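Local atomic coordinates of cellobiose 2-epimerase (Caldibacillus thermoamylovorans, PDB entry 5ZHB), a protein that catalyses the epimerisation of cellobiose at C2 of its reducing-end glucose, giving 4-O-beta-D-glucosyl-D-mannose, and probably acts likewise on related disaccharides. Residues E7-L12 / E383-V388; A251-D256 / N377-L382. All coordinates share one frame; numbering follows the deposited sequence.

Interaction 1. Residues E7-L12 / E383-V388; sequences EFRNEL and EFIERV
Phe-8 and Phe-384 meet as a T-shaped (edge-to-face) pair: the ring centroids are 4.8 Å apart and the planes stand at 73°. The edge belongs to Phe-8. Its CE2 lies 3.4 Å above the plane of the Phe-384 ring, displaced toward the rim, so the nearest atom is Phe-384 CG, 3.5 Å from CE2. The neighbouring corner of the same edge, Phe-8 CD2, rests on Phe-384 CB at 3.6 Å, and that methylene lies in the plane of the Phe-8 ring. At the next position on each helix, the aliphatic part of Arg-9 crosses Ile-385 at about a right angle, with Arg-9 CG 3.8 Å from Ile-385 CD1; the same methyl also meets Leu-12 CD2 at 4.3 Å. Arg-9 has CG anti to the backbone N (chi1 -168°) and an extended chain, which lays its methylenes against Ile-385 while its NE pairs with Glu-13. No hydrogen bond joins the segments. A salt bridge from Arg-387 NE to Glu-383 OE1 (2.8 Å) ties successive turns of the second helix. The axes of 7-12 and 383-387 approach to 9.9 Å at 135°, closer to antiparallel than parallel, packing the chain's first helix, 2-21, against its last, 375-387, within the (alpha/alpha)6-barrel. Trp-336 also packs edge-to-face with Phe-8, Tyr-317 of helix 306-323 meets Phe-384, and Val-65 of helix 49-66 touches Ile-385.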
loop_
_atom_site.group_PDB
_atom_site.type_symbol
_atom_site.label_atom_id
_atom_site.label_comp_id
_atom_site.label_asym_id
_atom_site.label_seq_id
_atom_site.Cartn_x
_atom_site.Cartn_y
_atom_site.Cartn_z
ATOM N N GLU A 7 17.249 7.017 -13.097
ATOM C CA GLU A 7 17.811 6.404 -11.905
ATOM C C GLU A 7 16.785 5.503 -11.209
ATOM O O GLU A 7 17.156 4.460 -10.660
ATOM C CB GLU A 7 18.344 7.454 -10.942
ATOM C CG GLU A 7 19.671 8.033 -11.416
ATOM C CD GLU A 7 20.392 8.823 -10.348
ATOM O OE1 GLU A 7 19.928 8.869 -9.188
ATOM O OE2 GLU A 7 21.441 9.407 -10.701
ATOM N N PHE A 8 15.508 5.882 -11.261
ATOM C CA PHE A 8 14.465 5.076 -10.618
ATOM C C PHE A 8 14.200 3.805 -11.420
ATOM O O PHE A 8 14.046 2.708 -10.868
ATOM C CB PHE A 8 13.143 5.835 -10.524
ATOM C CG PHE A 8 13.184 7.175 -9.807
ATOM C CD1 PHE A 8 14.219 7.508 -8.938
ATOM C CD2 PHE A 8 12.167 8.104 -10.004
ATOM C CE1 PHE A 8 14.217 8.735 -8.283
ATOM C CE2 PHE A 8 12.171 9.329 -9.345
ATOM C CZ PHE A 8 13.195 9.641 -8.487
ATOM N N ARG A 9 14.118 3.958 -12.735
ATOM C CA ARG A 9 13.925 2.827 -13.624
ATOM C C ARG A 9 15.084 1.834 -13.537
ATOM O O ARG A 9 14.845 0.638 -13.569
ATOM C CB ARG A 9 13.825 3.323 -15.068
ATOM C CG ARG A 9 13.329 2.272 -16.042
ATOM C CD ARG A 9 13.406 2.853 -17.458
ATOM N NE ARG A 9 12.998 1.849 -18.441
ATOM C CZ ARG A 9 12.122 2.032 -19.428
ATOM N NH1 ARG A 9 11.500 3.193 -19.580
ATOM N NH2 ARG A 9 11.863 1.036 -20.259
ATOM N N ASN A 10 16.330 2.331 -13.496
ATOM C CA ASN A 10 17.496 1.491 -13.289
ATOM C C ASN A 10 17.359 0.724 -11.969
ATOM O O ASN A 10 17.626 -0.476 -11.923
ATOM C CB ASN A 10 18.758 2.334 -13.362
ATOM C CG ASN A 10 20.003 1.570 -13.000
ATOM O OD1 ASN A 10 20.623 1.825 -11.955
ATOM N ND2 ASN A 10 20.369 0.614 -13.830
ATOM N N GLU A 11 16.963 1.424 -10.901
ATOM C CA GLU A 11 16.819 0.804 -9.584
ATOM C C GLU A 11 15.783 -0.304 -9.683
ATOM O O GLU A 11 16.029 -1.435 -9.220
ATOM C CB GLU A 11 16.567 1.826 -8.468
ATOM C CG GLU A 11 16.301 1.219 -7.088
ATOM C CD GLU A 11 17.402 0.329 -6.514
ATOM O OE1 GLU A 11 18.563 0.468 -6.954
ATOM O OE2 GLU A 11 17.109 -0.517 -5.641
ATOM N N LEU A 12 14.681 -0.012 -10.365
ATOM C CA LEU A 12 13.585 -0.960 -10.472
ATOM C C LEU A 12 14.021 -2.217 -11.228
ATOM O O LEU A 12 13.840 -3.322 -10.740
ATOM C CB LEU A 12 12.388 -0.319 -11.153
ATOM C CG LEU A 12 11.201 -1.243 -11.417
ATOM C CD1 LEU A 12 10.678 -1.825 -10.109
ATOM C CD2 LEU A 12 10.139 -0.472 -12.147
ATOM N N GLU A 383 5.335 4.973 -10.941
ATOM C CA GLU A 383 4.554 6.199 -10.986
ATOM C C GLU A 383 5.342 7.303 -11.696
ATOM O O GLU A 383 4.779 8.041 -12.505
ATOM C CB GLU A 383 4.198 6.592 -9.557
ATOM C CG GLU A 383 2.931 5.929 -9.023
ATOM C CD GLU A 383 1.673 6.429 -9.705
ATOM O OE1 GLU A 383 1.538 7.659 -9.883
ATOM O OE2 GLU A 383 0.824 5.588 -10.029
ATOM N N PHE A 384 6.611 7.475 -11.325
ATOM C CA PHE A 384 7.464 8.466 -11.974
ATOM C C PHE A 384 7.685 8.139 -13.447
ATOM O O PHE A 384 7.593 9.009 -14.304
ATOM C CB PHE A 384 8.814 8.550 -11.288
ATOM C CG PHE A 384 8.782 9.482 -10.093
ATOM C CD1 PHE A 384 9.046 10.837 -10.250
ATOM C CD2 PHE A 384 8.476 9.011 -8.825
ATOM C CE1 PHE A 384 9.090 11.679 -9.135
ATOM C CE2 PHE A 384 8.438 9.869 -7.734
ATOM C CZ PHE A 384 8.756 11.194 -7.885
ATOM N N ILE A 385 7.970 6.879 -13.757
ATOM C CA ILE A 385 8.107 6.498 -15.153
ATOM C C ILE A 385 6.887 6.941 -15.973
ATOM O O ILE A 385 7.014 7.504 -17.069
ATOM C CB ILE A 385 8.375 4.986 -15.253
ATOM C CG1 ILE A 385 9.778 4.629 -14.730
ATOM C CG2 ILE A 385 8.163 4.524 -16.699
ATOM C CD1 ILE A 385 9.986 3.154 -14.379
ATOM N N GLU A 386 5.682 6.670 -15.468
ATOM C CA GLU A 386 4.453 6.903 -16.207
ATOM C C GLU A 386 4.124 8.395 -16.211
ATOM O O GLU A 386 3.623 8.923 -17.205
ATOM C CB GLU A 386 3.317 6.061 -15.609
ATOM C CG GLU A 386 2.313 5.522 -16.628
ATOM C CD GLU A 386 1.026 4.907 -16.062
ATOM O OE1 GLU A 386 0.195 4.425 -16.854
ATOM O OE2 GLU A 386 0.804 4.922 -14.836
ATOM N N ARG A 387 4.372 9.101 -15.100
ATOM C CA ARG A 387 4.027 10.514 -15.037
ATOM C C ARG A 387 4.923 11.340 -15.970
ATOM O O ARG A 387 4.437 12.291 -16.588
ATOM C CB ARG A 387 4.134 11.026 -13.599
ATOM C CG ARG A 387 2.961 10.607 -12.717
ATOM C CD ARG A 387 3.285 10.873 -11.261
ATOM N NE ARG A 387 2.279 10.269 -10.372
ATOM C CZ ARG A 387 1.319 10.970 -9.772
ATOM N NH1 ARG A 387 1.153 12.249 -10.073
ATOM N NH2 ARG A 387 0.528 10.392 -8.883
ATOM N N VAL A 388 6.223 10.996 -16.020
ATOM C CA VAL A 388 7.206 11.555 -16.944
ATOM C C VAL A 388 7.388 10.601 -18.144
ATOM O O VAL A 388 6.446 10.473 -18.968
ATOM C CB VAL A 388 8.552 11.740 -16.212
ATOM C CG1 VAL A 388 9.616 12.425 -17.066
ATOM C CG2 VAL A 388 8.423 12.462 -14.878
#

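Interaction 2. Residues A251-D256 / N377-L382; sequences ASWLID and NARFCL
Trp-253 and Leu-254 reach Arg-379 across the interior of the (alpha/alpha)6-barrel characteristic of the N-acylglucosamine 2-epimerase family, joining helix 245-262 to helix 375-387. The backbones stay well apart, the nearest CA atoms being those of Trp-253 and Phe-380 at 11.5 Å, so long side chains alone span the gap.

The indole-guanidinium contact is edge on: the two planes stand 78° apart, which rules out a parallel cation-pi stack. The benzo edge of Trp-253 points at one face of the Arg-379 guanidinium, CZ2 lying 3.5 Å above that plane and toward its rim. Alongside, Trp-253 CH2 is 3.7 Å from Arg-379 CD, a methylene lying in the plane of the indole. The Arg-379 chain leaves anti to its own backbone nitrogen and then bends at chi3 (65°), which sets NE and CZ against this edge instead of continuing straight on.

Apolar packing also occurs within 251-256, where Leu-254 CD2 lies 3.6 Å above one face of the Trp-253 ring; it is the same methyl that reaches Arg-379.

Polar partners fix both groups from outside the segments. Arg-379 NH1 forms a salt bridge with Glu-191 and a hydrogen bond with Tyr-119, while NH2 pairs with Glu-311. Glu-311 also accepts a bond from Trp-253 NE1, so one carboxylate ties indole to guanidinium. At the leucine end, CD2 of Leu-254 approaches Arg-379 NH1 to 3.6 Å, obliquely to the guanidinium.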
loop_
_atom_site.group_PDB
_atom_site.type_symbol
_atom_site.label_atom_id
_atom_site.label_comp_id
_atom_site.label_asym_id
_atom_site.label_seq_id
_atom_site.Cartn_x
_atom_site.Cartn_y
_atom_site.Cartn_z
ATOM N N ALA A 251 -1.848 9.071 1.092
ATOM C CA ALA A 251 -3.258 9.373 0.910
ATOM C C ALA A 251 -3.469 10.564 -0.023
ATOM O O ALA A 251 -4.363 10.537 -0.864
ATOM C CB ALA A 251 -3.892 9.662 2.251
ATOM N N SER A 252 -2.614 11.591 0.126
ATOM C CA SER A 252 -2.696 12.761 -0.736
ATOM C C SER A 252 -2.810 12.331 -2.190
ATOM O O SER A 252 -3.730 12.739 -2.875
ATOM C CB SER A 252 -1.530 13.685 -0.528
ATOM O OG SER A 252 -1.545 14.746 -1.466
ATOM N N TRP A 253 -1.881 11.500 -2.684
ATOM C CA TRP A 253 -1.871 11.218 -4.108
ATOM C C TRP A 253 -2.811 10.076 -4.483
ATOM O O TRP A 253 -3.344 10.085 -5.594
ATOM C CB TRP A 253 -0.451 10.991 -4.623
ATOM C CG TRP A 253 0.172 9.658 -4.317
ATOM C CD1 TRP A 253 0.949 9.342 -3.248
ATOM C CD2 TRP A 253 0.120 8.479 -5.137
ATOM N NE1 TRP A 253 1.330 8.029 -3.310
ATOM C CE2 TRP A 253 0.858 7.485 -4.467
ATOM C CE3 TRP A 253 -0.467 8.164 -6.360
ATOM C CZ2 TRP A 253 1.022 6.209 -4.997
ATOM C CZ3 TRP A 253 -0.320 6.893 -6.881
ATOM C CH2 TRP A 253 0.458 5.945 -6.224
ATOM N N LEU A 254 -3.066 9.149 -3.553
ATOM C CA LEU A 254 -4.092 8.130 -3.785
ATOM C C LEU A 254 -5.499 8.738 -3.847
ATOM O O LEU A 254 -6.269 8.390 -4.728
ATOM C CB LEU A 254 -4.036 7.016 -2.746
ATOM C CG LEU A 254 -2.790 6.118 -2.780
ATOM C CD1 LEU A 254 -2.886 5.068 -1.699
ATOM C CD2 LEU A 254 -2.551 5.452 -4.130
ATOM N N ILE A 255 -5.846 9.638 -2.929
ATOM C CA ILE A 255 -7.141 10.316 -3.038
ATOM C C ILE A 255 -7.203 11.057 -4.376
ATOM O O ILE A 255 -8.211 10.998 -5.115
ATOM C CB ILE A 255 -7.385 11.225 -1.819
ATOM C CG1 ILE A 255 -7.591 10.396 -0.552
ATOM C CG2 ILE A 255 -8.556 12.188 -2.063
ATOM C CD1 ILE A 255 -7.390 11.155 0.747
ATOM N N ASP A 256 -6.091 11.710 -4.755
ATOM C CA ASP A 256 -6.082 12.455 -6.008
ATOM C C ASP A 256 -6.349 11.530 -7.193
ATOM O O ASP A 256 -7.121 11.853 -8.097
ATOM C CB ASP A 256 -4.768 13.188 -6.238
ATOM C CG ASP A 256 -4.881 14.405 -7.147
ATOM O OD1 ASP A 256 -6.010 14.889 -7.328
ATOM O OD2 ASP A 256 -3.851 14.824 -7.693
ATOM N N ASN A 377 7.868 0.313 -3.189
ATOM C CA ASN A 377 9.042 0.799 -3.902
ATOM C C ASN A 377 8.919 0.606 -5.424
ATOM O O ASN A 377 9.329 1.507 -6.178
ATOM C CB ASN A 377 10.341 0.314 -3.260
ATOM C CG ASN A 377 10.531 -1.186 -3.237
ATOM O OD1 ASN A 377 9.575 -1.936 -3.439
ATOM N ND2 ASN A 377 11.752 -1.619 -2.929
ATOM N N ALA A 378 8.355 -0.515 -5.895
ATOM C CA ALA A 378 8.091 -0.669 -7.314
ATOM C C ALA A 378 7.110 0.378 -7.820
ATOM O O ALA A 378 7.340 0.986 -8.866
ATOM C CB ALA A 378 7.570 -2.037 -7.654
ATOM N N ARG A 379 5.989 0.530 -7.101
ATOM C CA ARG A 379 4.976 1.493 -7.466
ATOM C C ARG A 379 5.590 2.895 -7.583
ATOM O O ARG A 379 5.276 3.619 -8.525
ATOM C CB ARG A 379 3.814 1.438 -6.468
ATOM C CG ARG A 379 2.709 2.385 -6.910
ATOM C CD ARG A 379 1.419 2.327 -6.137
ATOM N NE ARG A 379 1.605 2.743 -4.748
ATOM C CZ ARG A 379 0.638 2.736 -3.828
ATOM N NH1 ARG A 379 -0.586 2.385 -4.161
ATOM N NH2 ARG A 379 0.907 3.110 -2.585
ATOM N N PHE A 380 6.453 3.281 -6.633
ATOM C CA PHE A 380 7.096 4.575 -6.703
ATOM C C PHE A 380 7.848 4.738 -8.031
ATOM O O PHE A 380 7.664 5.753 -8.711
ATOM C CB PHE A 380 7.946 4.816 -5.451
ATOM C CG PHE A 380 9.302 5.448 -5.708
ATOM C CD1 PHE A 380 9.415 6.793 -6.057
ATOM C CD2 PHE A 380 10.462 4.691 -5.591
ATOM C CE1 PHE A 380 10.663 7.363 -6.250
ATOM C CE2 PHE A 380 11.704 5.261 -5.789
ATOM C CZ PHE A 380 11.802 6.589 -6.144
ATOM N N CYS A 381 8.716 3.777 -8.380
ATOM C CA CYS A 381 9.476 3.862 -9.614
ATOM C C CYS A 381 8.520 3.962 -10.802
ATOM O O CYS A 381 8.704 4.813 -11.665
ATOM C CB CYS A 381 10.396 2.655 -9.773
ATOM S SG CYS A 381 11.691 2.558 -8.523
ATOM N N LEU A 382 7.479 3.133 -10.824
ATOM C CA LEU A 382 6.519 3.083 -11.930
ATOM C C LEU A 382 5.683 4.354 -12.070
ATOM O O LEU A 382 5.376 4.794 -13.190
ATOM C CB LEU A 382 5.632 1.859 -11.759
ATOM C CG LEU A 382 6.355 0.512 -11.908
ATOM C CD1 LEU A 382 5.429 -0.605 -11.508
ATOM C CD2 LEU A 382 6.872 0.305 -13.318
#

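How the interactions relate
Both interactions use helix 375-387: interaction 2 takes its earlier turns, 377-382, and interaction 1 its last turn, 383-387, with the residue after it. Their centres are 12 Å apart, and interaction 2 lies deeper, about 9 Å from the centre of the chain against 18 Å. In sequence the order is 7-12, 251-256, 377-382 and 383-388, so the 370 residues between the two segments of interaction 1 include both segments of interaction 2. The two are in direct contact, with Leu-12 CD2 3.6 Å from Leu-382 CD2 and Glu-383 CD 3.5 Å from Trp-253 CZ3. The first and last helices therefore pack against each other, and the last one also reaches helix 245-262 deeper inside.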